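Side-chain contacts in vinylacetyl-CoA Delta-isomerase (Nitrosopumilus maritimus SCM1, PDB 6VJR), which probably dehydrates 4-hydroxybutyryl-CoA and isomerises vinylacetyl-CoA, and holds FAD, a [4Fe-4S] cluster and an iron ion: residues Q87-L90 with G91-T94; V294-T297 with G298-D301; L332-T335 with I336-A339. One frame throughout, in Å; residues are numbered along the deposited sequence.

Contact 1: residues Q87-L90 with G91-T94; sequences QRKL and GQNT
Leu-90 and Thr-94 form the tight end of this contact, which lies in the last turns of helix 77-94. The carbonyl O of Leu-90 is gripped twice by one residue: OG1 of Thr-94 donates to it at 2.9 Å, and Thr-94 N does so as well, with a bent N-H...O angle of 130°. The two donors reach the oxygen from opposite faces of its carbonyl plane, the hydroxyl standing above that plane. With chi1 at 68°, OG1 lies between Thr-94's own N and carbonyl carbon, the rotamer that faces it to the preceding turn. A valine here would probably leave Leu-90 O with the bent N-H bond as its remaining grip from Thr-94, and Thr-96 N without its weak partner. Upstream the ladder is regular, as Gln-92 N to Arg-88 O at 3.0 Å attests.

The partly exposed side, where Lys-89 faces Asn-93, is looser. Lys-89 bends at chi2 and chi3, bringing CD obliquely past Asn-93 OD1 at 3.8 Å, a touch without a bond. A water joins the three side chains: it accepts from Lys-89 NZ at 3.1 Å and donates to Gln-92 OE1 at 2.8 Å and to Asn-93 OD1 at 2.9 Å. Between the two regimes, Gln-92 CG rests on Arg-88 O at 3.3 Å, and the Gln-92 amide is turned 77° against the Arg-88 guanidinium without bonding to it.

Those two groups instead meet Asp-301 of helix 295-314, while Asn-93 ND2 is held by Glu-44 of helix 36-51. Tyr-466 of the second subunit bonds Gln-92 OE1, and Phe-495 of that subunit makes a cation-pi contact with Lys-89. The turn is thus wedged between helices 36-51 and 295-314 at a subunit interface.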
ATOM      1  N   GLN A  87       0.502   2.463  28.839  1.00 12.55           N
ATOM      2  CA  GLN A  87       0.145   1.415  27.879  1.00 12.44           C
ATOM      3  C   GLN A  87       1.348   0.938  27.055  1.00 11.64           C
ATOM      4  O   GLN A  87       1.562  -0.273  26.896  1.00 13.50           O
ATOM      5  CB  GLN A  87      -0.997   1.888  27.012  1.00 13.49           C
ATOM      6  CG  GLN A  87      -2.334   1.937  27.740  1.00 14.85           C
ATOM      7  CD  GLN A  87      -3.360   2.826  27.076  1.00 15.20           C
ATOM      8  OE1 GLN A  87      -3.030   3.671  26.236  1.00 16.54           O
ATOM      9  NE2 GLN A  87      -4.626   2.629  27.442  1.00 16.65           N
ATOM     10  N   ARG A  88       2.111   1.882  26.496  1.00 11.85           N
ATOM     11  CA  ARG A  88       3.250   1.497  25.660  1.00 11.88           C
ATOM     12  C   ARG A  88       4.301   0.789  26.530  1.00 12.15           C
ATOM     13  O   ARG A  88       4.904  -0.216  26.160  1.00 12.80           O
ATOM     14  CB  ARG A  88       3.845   2.678  24.894  1.00 12.84           C
ATOM     15  CG  ARG A  88       4.949   2.235  23.943  1.00 12.89           C
ATOM     16  CD  ARG A  88       5.428   3.358  23.102  1.00 13.15           C
ATOM     17  NE  ARG A  88       6.401   2.863  22.114  1.00 14.80           N
ATOM     18  CZ  ARG A  88       6.782   3.547  21.068  1.00 13.98           C
ATOM     19  NH1 ARG A  88       6.353   4.785  20.870  1.00 14.30           N
ATOM     20  NH2 ARG A  88       7.561   3.008  20.181  1.00 13.46           N
ATOM     21  N   LYS A  89       4.522   1.316  27.739  1.00 12.68           N
ATOM     22  CA  LYS A  89       5.471   0.674  28.638  1.00 13.91           C
ATOM     23  C   LYS A  89       5.064  -0.767  28.978  1.00 11.93           C
ATOM     24  O   LYS A  89       5.902  -1.662  28.990  1.00 13.61           O
ATOM     25  CB  LYS A  89       5.630   1.519  29.911  1.00 15.25           C
ATOM     26  CG  LYS A  89       6.520   0.961  30.962  1.00 19.21           C
ATOM     27  CD  LYS A  89       7.906   0.726  30.471  1.00 23.48           C
ATOM     28  CE  LYS A  89       8.640   1.917  30.194  1.00 29.43           C
ATOM     29  NZ  LYS A  89      10.025   1.614  30.609  1.00 38.77           N
ATOM     30  N   LEU A  90       3.798  -1.008  29.316  1.00 12.32           N
ATOM     31  CA  LEU A  90       3.325  -2.358  29.653  1.00 11.90           C
ATOM     32  C   LEU A  90       3.412  -3.271  28.431  1.00 12.27           C
ATOM     33  O   LEU A  90       3.762  -4.446  28.563  1.00 14.10           O
ATOM     34  CB  LEU A  90       1.921  -2.270  30.250  1.00 13.61           C
ATOM     35  CG  LEU A  90       1.813  -1.684  31.654  1.00 15.00           C
ATOM     36  CD1 LEU A  90       0.367  -1.325  31.951  1.00 16.32           C
ATOM     37  CD2 LEU A  90       2.368  -2.723  32.585  1.00 16.77           C
ATOM     38  N   GLY A  91       3.113  -2.732  27.247  1.00 12.75           N
ATOM     39  CA  GLY A  91       3.311  -3.502  26.029  1.00 12.72           C
ATOM     40  C   GLY A  91       4.772  -3.974  25.859  1.00 12.48           C
ATOM     41  O   GLY A  91       5.056  -5.121  25.479  1.00 13.47           O
ATOM     42  N   GLN A  92       5.714  -3.069  26.086  1.00 11.98           N
ATOM     43  CA  GLN A  92       7.132  -3.408  26.066  1.00 12.45           C
ATOM     44  C   GLN A  92       7.475  -4.501  27.083  1.00 13.04           C
ATOM     45  O   GLN A  92       8.309  -5.346  26.813  1.00 13.81           O
ATOM     46  CB  GLN A  92       7.992  -2.190  26.338  1.00 13.15           C
ATOM     47  CG  GLN A  92       7.986  -1.144  25.242  1.00 14.12           C
ATOM     48  CD  GLN A  92       8.958  -0.020  25.502  1.00 15.32           C
ATOM     49  OE1 GLN A  92       9.567   0.092  26.576  1.00 16.98           O
ATOM     50  NE2 GLN A  92       9.161   0.766  24.472  1.00 17.07           N
ATOM     51  N   ASN A  93       6.915  -4.399  28.308  1.00 13.02           N
ATOM     52  CA  ASN A  93       7.258  -5.273  29.401  1.00 13.44           C
ATOM     53  C   ASN A  93       6.640  -6.665  29.309  1.00 13.44           C
ATOM     54  O   ASN A  93       7.230  -7.604  29.861  1.00 15.16           O
ATOM     55  CB  ASN A  93       6.844  -4.661  30.723  1.00 14.25           C
ATOM     56  CG  ASN A  93       7.622  -3.434  31.107  1.00 16.51           C
ATOM     57  OD1 ASN A  93       8.581  -3.053  30.439  1.00 17.73           O
ATOM     58  ND2 ASN A  93       7.252  -2.867  32.249  1.00 19.82           N
ATOM     59  N   THR A  94       5.514  -6.793  28.593  1.00 13.04           N
ATOM     60  CA  THR A  94       4.770  -8.032  28.589  1.00 12.84           C
ATOM     61  C   THR A  94       4.670  -8.640  27.199  1.00 12.39           C
ATOM     62  O   THR A  94       4.518  -9.854  27.105  1.00 14.79           O
ATOM     63  CB  THR A  94       3.381  -7.879  29.174  1.00 12.92           C
ATOM     64  OG1 THR A  94       2.574  -7.077  28.331  1.00 15.03           O
ATOM     65  CG2 THR A  94       3.374  -7.380  30.612  1.00 14.15           C
TER
HETATM   66  O   HOH W   1      10.161  -1.022  29.038  1.00 29.92           O

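Contact 2: residues V294-T297 with G298-D301; sequences VCKT and GLGD. With SF4 (iron/sulfur cluster), chain E.
Cys-295 serves an iron-sulfur cluster with its side chain while its carbonyl O receives the N-H groups of Gly-298 and Leu-299. This is the opening turn of helix 295-314, in the C-terminal region related to the acyl-CoA dehydrogenase fold, and the thiolate is one of the cluster's protein ligands: SG binds FE2 at 2.2 Å. With chi1 at 66°, SG sits between the residue's own N and carbonyl carbon and projects from the start of the helix.

The backbone around it is irregular. Both bonds to Cys-295 O are weak, Gly-298 N at a poor angle of 129° and Leu-299 N at a long 3.5 Å. Regular spacing returns one residue later, where Gly-300 N meets Lys-296 O at 2.9 Å. Thr-297 strengthens the start of the turn: its OG1 donates to Val-294 O at 2.7 Å, in the carbonyl plane and on a lone pair, and Thr-297 N bonds the same oxygen. Two donors from a single residue therefore grip Val-294 O.

Lys-296, bent at chi2 and extended beyond it, brings NZ to 3.1 Å from S4 of the cluster. The same nitrogen forms a salt bridge with Glu-443, a ligand of the iron and the cluster, and a hydrogen bond with Gly-439 O. Leu-299 lies alongside, with CD1 against Cys-295 O.

At the far end, the Asp-301 carboxylate lies back against the carbonyl of Thr-297. Its oxygens are satisfied by Arg-88 and Gln-92 of helix 77-94, and its carbon packs over the backbone: Asp-301 CG lies 3.1 Å from Thr-297 O, the same oxygen that accepts from Asp-301 N.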
ATOM      1  N   VAL A 294      -2.387   2.438  21.511  1.00 14.57           N
ATOM      2  CA  VAL A 294      -0.982   2.716  21.771  1.00 14.64           C
ATOM      3  C   VAL A 294      -0.282   1.515  22.431  1.00 13.57           C
ATOM      4  O   VAL A 294       0.924   1.310  22.268  1.00 14.11           O
ATOM      5  CB  VAL A 294      -0.868   3.980  22.609  1.00 16.85           C
ATOM      6  CG1 VAL A 294       0.500   4.145  23.262  1.00 19.59           C
ATOM      7  CG2 VAL A 294      -1.223   5.174  21.760  1.00 16.93           C
ATOM      8  N   CYS A 295      -1.046   0.682  23.141  1.00 13.88           N
ATOM      9  CA  CYS A 295      -0.479  -0.529  23.740  1.00 14.20           C
ATOM     10  C   CYS A 295       0.231  -1.378  22.664  1.00 13.53           C
ATOM     11  O   CYS A 295       1.297  -1.942  22.896  1.00 14.73           O
ATOM     12  CB  CYS A 295      -1.525  -1.342  24.500  1.00 17.88           C
ATOM     13  SG  CYS A 295      -2.808  -2.053  23.430  1.00 23.29           S
ATOM     14  N   LYS A 296      -0.314  -1.404  21.447  1.00 12.24           N
ATOM     15  CA  LYS A 296       0.208  -2.245  20.394  1.00 12.23           C
ATOM     16  C   LYS A 296       1.557  -1.733  19.878  1.00 11.45           C
ATOM     17  O   LYS A 296       2.313  -2.465  19.238  1.00 12.41           O
ATOM     18  CB  LYS A 296      -0.748  -2.260  19.199  1.00 12.97           C
ATOM     19  CG  LYS A 296      -2.132  -2.804  19.510  1.00 15.06           C
ATOM     20  CD  LYS A 296      -2.222  -4.203  20.076  1.00 18.62           C
ATOM     21  CE  LYS A 296      -3.666  -4.480  20.464  1.00 21.97           C
ATOM     22  NZ  LYS A 296      -3.824  -5.776  21.085  1.00 29.24           N
ATOM     23  N   THR A 297       1.873  -0.478  20.193  1.00 10.58           N
ATOM     24  CA  THR A 297       3.170   0.057  19.841  1.00 11.07           C
ATOM     25  C   THR A 297       4.281  -0.498  20.732  1.00 11.90           C
ATOM     26  O   THR A 297       5.444  -0.560  20.290  1.00 13.56           O
ATOM     27  CB  THR A 297       3.208   1.574  19.761  1.00 11.74           C
ATOM     28  OG1 THR A 297       3.108   2.199  21.029  1.00 13.06           O
ATOM     29  CG2 THR A 297       2.150   2.121  18.830  1.00 12.99           C
ATOM     30  N   GLY A 298       3.952  -0.832  21.988  1.00 12.10           N
ATOM     31  CA  GLY A 298       4.901  -1.541  22.820  1.00 12.85           C
ATOM     32  C   GLY A 298       5.171  -2.973  22.319  1.00 12.46           C
ATOM     33  O   GLY A 298       6.308  -3.455  22.338  1.00 12.51           O
ATOM     34  N   LEU A 299       4.124  -3.653  21.853  1.00 13.01           N
ATOM     35  CA  LEU A 299       4.291  -4.948  21.220  1.00 13.32           C
ATOM     36  C   LEU A 299       5.117  -4.814  19.929  1.00 12.45           C
ATOM     37  O   LEU A 299       5.992  -5.629  19.658  1.00 12.82           O
ATOM     38  CB  LEU A 299       2.925  -5.548  20.911  1.00 13.73           C
ATOM     39  CG  LEU A 299       2.278  -6.338  22.036  1.00 16.17           C
ATOM     40  CD1 LEU A 299       2.074  -5.476  23.283  1.00 16.73           C
ATOM     41  CD2 LEU A 299       1.008  -6.955  21.568  1.00 16.99           C
ATOM     42  N   GLY A 300       4.865  -3.752  19.166  1.00 12.35           N
ATOM     43  CA  GLY A 300       5.663  -3.450  17.991  1.00 12.49           C
ATOM     44  C   GLY A 300       7.139  -3.307  18.331  1.00 10.93           C
ATOM     45  O   GLY A 300       7.988  -3.819  17.610  1.00 12.25           O
ATOM     46  N   ASP A 301       7.444  -2.609  19.447  1.00 11.20           N
ATOM     47  CA  ASP A 301       8.827  -2.437  19.880  1.00 11.41           C
ATOM     48  C   ASP A 301       9.491  -3.796  20.138  1.00 11.31           C
ATOM     49  O   ASP A 301      10.629  -4.049  19.742  1.00 12.34           O
ATOM     50  CB  ASP A 301       8.861  -1.613  21.164  1.00 12.47           C
ATOM     51  CG  ASP A 301       8.456  -0.150  21.001  1.00 12.92           C
ATOM     52  OD1 ASP A 301       8.645   0.396  19.896  1.00 14.05           O
ATOM     53  OD2 ASP A 301       7.945   0.457  22.018  1.00 15.10           O
TER
HETATM   54 FE1  SF4 E 601      -6.781  -3.582  24.563  0.30 54.23          FE
HETATM   55 FE2  SF4 E 601      -4.047  -3.599  24.280  1.00 67.50          FE
HETATM   56 FE3  SF4 E 601      -5.184  -5.351  25.830  1.00 37.28          FE
HETATM   57 FE4  SF4 E 601      -4.964  -2.809  26.657  1.00 41.57          FE
HETATM   58  S1  SF4 E 601      -3.290  -4.271  26.383  1.00 32.64           S
HETATM   59  S2  SF4 E 601      -6.882  -4.160  26.792  1.00 38.65           S
HETATM   60  S3  SF4 E 601      -5.360  -1.717  24.634  1.00 50.85           S
HETATM   61  S4  SF4 E 601      -5.567  -5.167  23.593  1.00 58.18           S

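Contact 3: residues L332-T335 with I336-A339; sequences LNET and IFAA
Glu-334 and Phe-337 lie side by side, pointing the same way from one flank of helix 320-345, and theirs is the main side-chain contact here. OE1 of Glu-334 comes within 3.7 Å of Phe-337 CD2 and 3.8 Å of its CB, with the carboxylate and ring planes 81° apart. A bend at chi2 (-61°) curls the glutamate back toward the ring, whereas Phe-337 carries CG opposite its backbone N (chi1 178°). The carboxylate is held by two outside partners: Arg-88 pairs with OE2 and, in a cation-pi contact, also meets Phe-337, while Tyr-490 of the second subunit bonds OE1.

Among the backbone bonds, Ala-338 N to Glu-334 O is short at 2.8 Å, and Phe-337 N reaches Asn-333 O at 3.1 Å. Ile-336 N to Leu-332 O is weak at 3.3 Å, so the helix is regular without being uniformly tight. Of the side chains, Thr-335 turns its hydroxyl to His-331 O one turn earlier and to Asn-368 of the second subunit.

Aliphatic groups pack against backbone carbonyl oxygens. The methyl of Ala-338 sits 3.3 Å from Glu-334 O, and Ile-336 CB lies 3.5 Å from Asn-333 O, with its CG1 branch running back past Leu-332 O.

Ile-336 meanwhile packs on Phe-372, Cys-365 and Val-369 of helices 372-384 and 359-369. A long helix buried on several flanks by its own chain and a neighbouring subunit is consistent with the C-terminal helical bundle of the acyl-CoA dehydrogenase clan.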
ATOM      1  N   LEU A 332       6.004   2.736  10.816  1.00 10.87           N
ATOM      2  CA  LEU A 332       4.578   2.381  10.939  1.00 11.50           C
ATOM      3  C   LEU A 332       4.130   2.352  12.408  1.00 10.71           C
ATOM      4  O   LEU A 332       3.053   2.812  12.790  1.00 12.48           O
ATOM      5  CB  LEU A 332       4.368   1.031  10.265  1.00 11.97           C
ATOM      6  CG  LEU A 332       4.623   0.966   8.759  1.00 12.51           C
ATOM      7  CD1 LEU A 332       4.399  -0.438   8.243  1.00 14.20           C
ATOM      8  CD2 LEU A 332       3.697   1.935   8.019  1.00 12.86           C
ATOM      9  N   ASN A 333       4.987   1.783  13.238  1.00 10.89           N
ATOM     10  CA  ASN A 333       4.721   1.682  14.672  1.00 10.94           C
ATOM     11  C   ASN A 333       4.581   3.072  15.308  1.00 11.79           C
ATOM     12  O   ASN A 333       3.631   3.340  16.043  1.00 12.07           O
ATOM     13  CB  ASN A 333       5.815   0.852  15.347  1.00 12.42           C
ATOM     14  CG  ASN A 333       5.421   0.342  16.712  1.00 13.00           C
ATOM     15  OD1 ASN A 333       4.338  -0.229  16.885  1.00 13.51           O
ATOM     16  ND2 ASN A 333       6.321   0.490  17.673  1.00 13.28           N
ATOM     17  N   GLU A 334       5.474   3.987  14.947  1.00 11.48           N
ATOM     18  CA  GLU A 334       5.416   5.327  15.514  1.00 11.94           C
ATOM     19  C   GLU A 334       4.252   6.141  14.979  1.00 11.47           C
ATOM     20  O   GLU A 334       3.756   7.051  15.631  1.00 13.26           O
ATOM     21  CB  GLU A 334       6.713   6.089  15.341  1.00 12.82           C
ATOM     22  CG  GLU A 334       7.888   5.408  16.027  1.00 14.41           C
ATOM     23  CD  GLU A 334       7.822   5.216  17.531  1.00 16.33           C
ATOM     24  OE1 GLU A 334       7.025   5.898  18.230  1.00 16.35           O
ATOM     25  OE2 GLU A 334       8.666   4.410  17.997  1.00 16.26           O
ATOM     26  N   THR A 335       3.797   5.818  13.770  1.00 10.89           N
ATOM     27  CA  THR A 335       2.635   6.477  13.188  1.00 11.37           C
ATOM     28  C   THR A 335       1.411   6.216  14.093  1.00 11.67           C
ATOM     29  O   THR A 335       0.592   7.090  14.348  1.00 14.14           O
ATOM     30  CB  THR A 335       2.421   5.991  11.739  1.00 11.58           C
ATOM     31  OG1 THR A 335       3.494   6.453  10.923  1.00 12.43           O
ATOM     32  CG2 THR A 335       1.187   6.638  11.126  1.00 12.15           C
ATOM     33  N   ILE A 336       1.238   4.966  14.542  1.00 11.90           N
ATOM     34  CA  ILE A 336       0.160   4.614  15.454  1.00 12.07           C
ATOM     35  C   ILE A 336       0.332   5.389  16.752  1.00 11.46           C
ATOM     36  O   ILE A 336      -0.640   5.989  17.281  1.00 13.02           O
ATOM     37  CB  ILE A 336       0.114   3.094  15.700  1.00 13.57           C
ATOM     38  CG1 ILE A 336      -0.232   2.378  14.416  1.00 14.26           C
ATOM     39  CG2 ILE A 336      -0.858   2.777  16.830  1.00 14.17           C
ATOM     40  CD1 ILE A 336       0.137   0.912  14.452  1.00 16.36           C
ATOM     41  N   PHE A 337       1.549   5.332  17.289  1.00 11.47           N
ATOM     42  CA  PHE A 337       1.774   6.005  18.556  1.00 12.21           C
ATOM     43  C   PHE A 337       1.393   7.486  18.472  1.00 11.96           C
ATOM     44  O   PHE A 337       0.752   8.040  19.393  1.00 12.66           O
ATOM     45  CB  PHE A 337       3.263   5.875  18.918  1.00 12.94           C
ATOM     46  CG  PHE A 337       3.627   6.575  20.206  1.00 14.08           C
ATOM     47  CD1 PHE A 337       3.178   6.094  21.419  1.00 15.55           C
ATOM     48  CD2 PHE A 337       4.439   7.712  20.194  1.00 15.58           C
ATOM     49  CE1 PHE A 337       3.479   6.773  22.606  1.00 17.58           C
ATOM     50  CE2 PHE A 337       4.716   8.371  21.376  1.00 17.87           C
ATOM     51  CZ  PHE A 337       4.251   7.885  22.564  1.00 16.44           C
ATOM     52  N   ALA A 338       1.862   8.155  17.418  1.00 12.98           N
ATOM     53  CA  ALA A 338       1.630   9.591  17.226  1.00 12.64           C
ATOM     54  C   ALA A 338       0.133   9.881  17.222  1.00 12.20           C
ATOM     55  O   ALA A 338      -0.328  10.835  17.835  1.00 13.15           O
ATOM     56  CB  ALA A 338       2.260  10.012  15.965  1.00 13.81           C
ATOM     57  N   ALA A 339      -0.646   9.083  16.482  1.00 12.50           N
ATOM     58  CA  ALA A 339      -2.087   9.304  16.404  1.00 13.52           C
ATOM     59  C   ALA A 339      -2.727   9.226  17.787  1.00 12.48           C
ATOM     60  O   ALA A 339      -3.582  10.038  18.131  1.00 13.56           O
ATOM     61  CB  ALA A 339      -2.715   8.398  15.356  1.00 14.24           C
TER

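Overall arrangement
The three contacts occupy three helices, and Arg-88 ties contact 1 to both of the others: its NH2 makes salt bridges with Asp-301 OD1 of contact 2 and with Glu-334 OE2 of contact 3, each at 2.8 Å. Contacts 2 and 3 meet directly, Asn-333 ND2 lying 3.0 Å from Thr-297 O in a probable hydrogen bond. The centres of contacts 1 and 2 are about 7 Å apart. Those of contacts 2 and 3 are separated by about 9 Å, and those of contacts 1 and 3 by about 15 Å. Only contact 2 ligates the cluster. The side chain of Gln-87 in contact 1 stands about 5 Å from the iron-sulfur cluster. That of Ile-336 in contact 3 is about 10 Å from the same cluster.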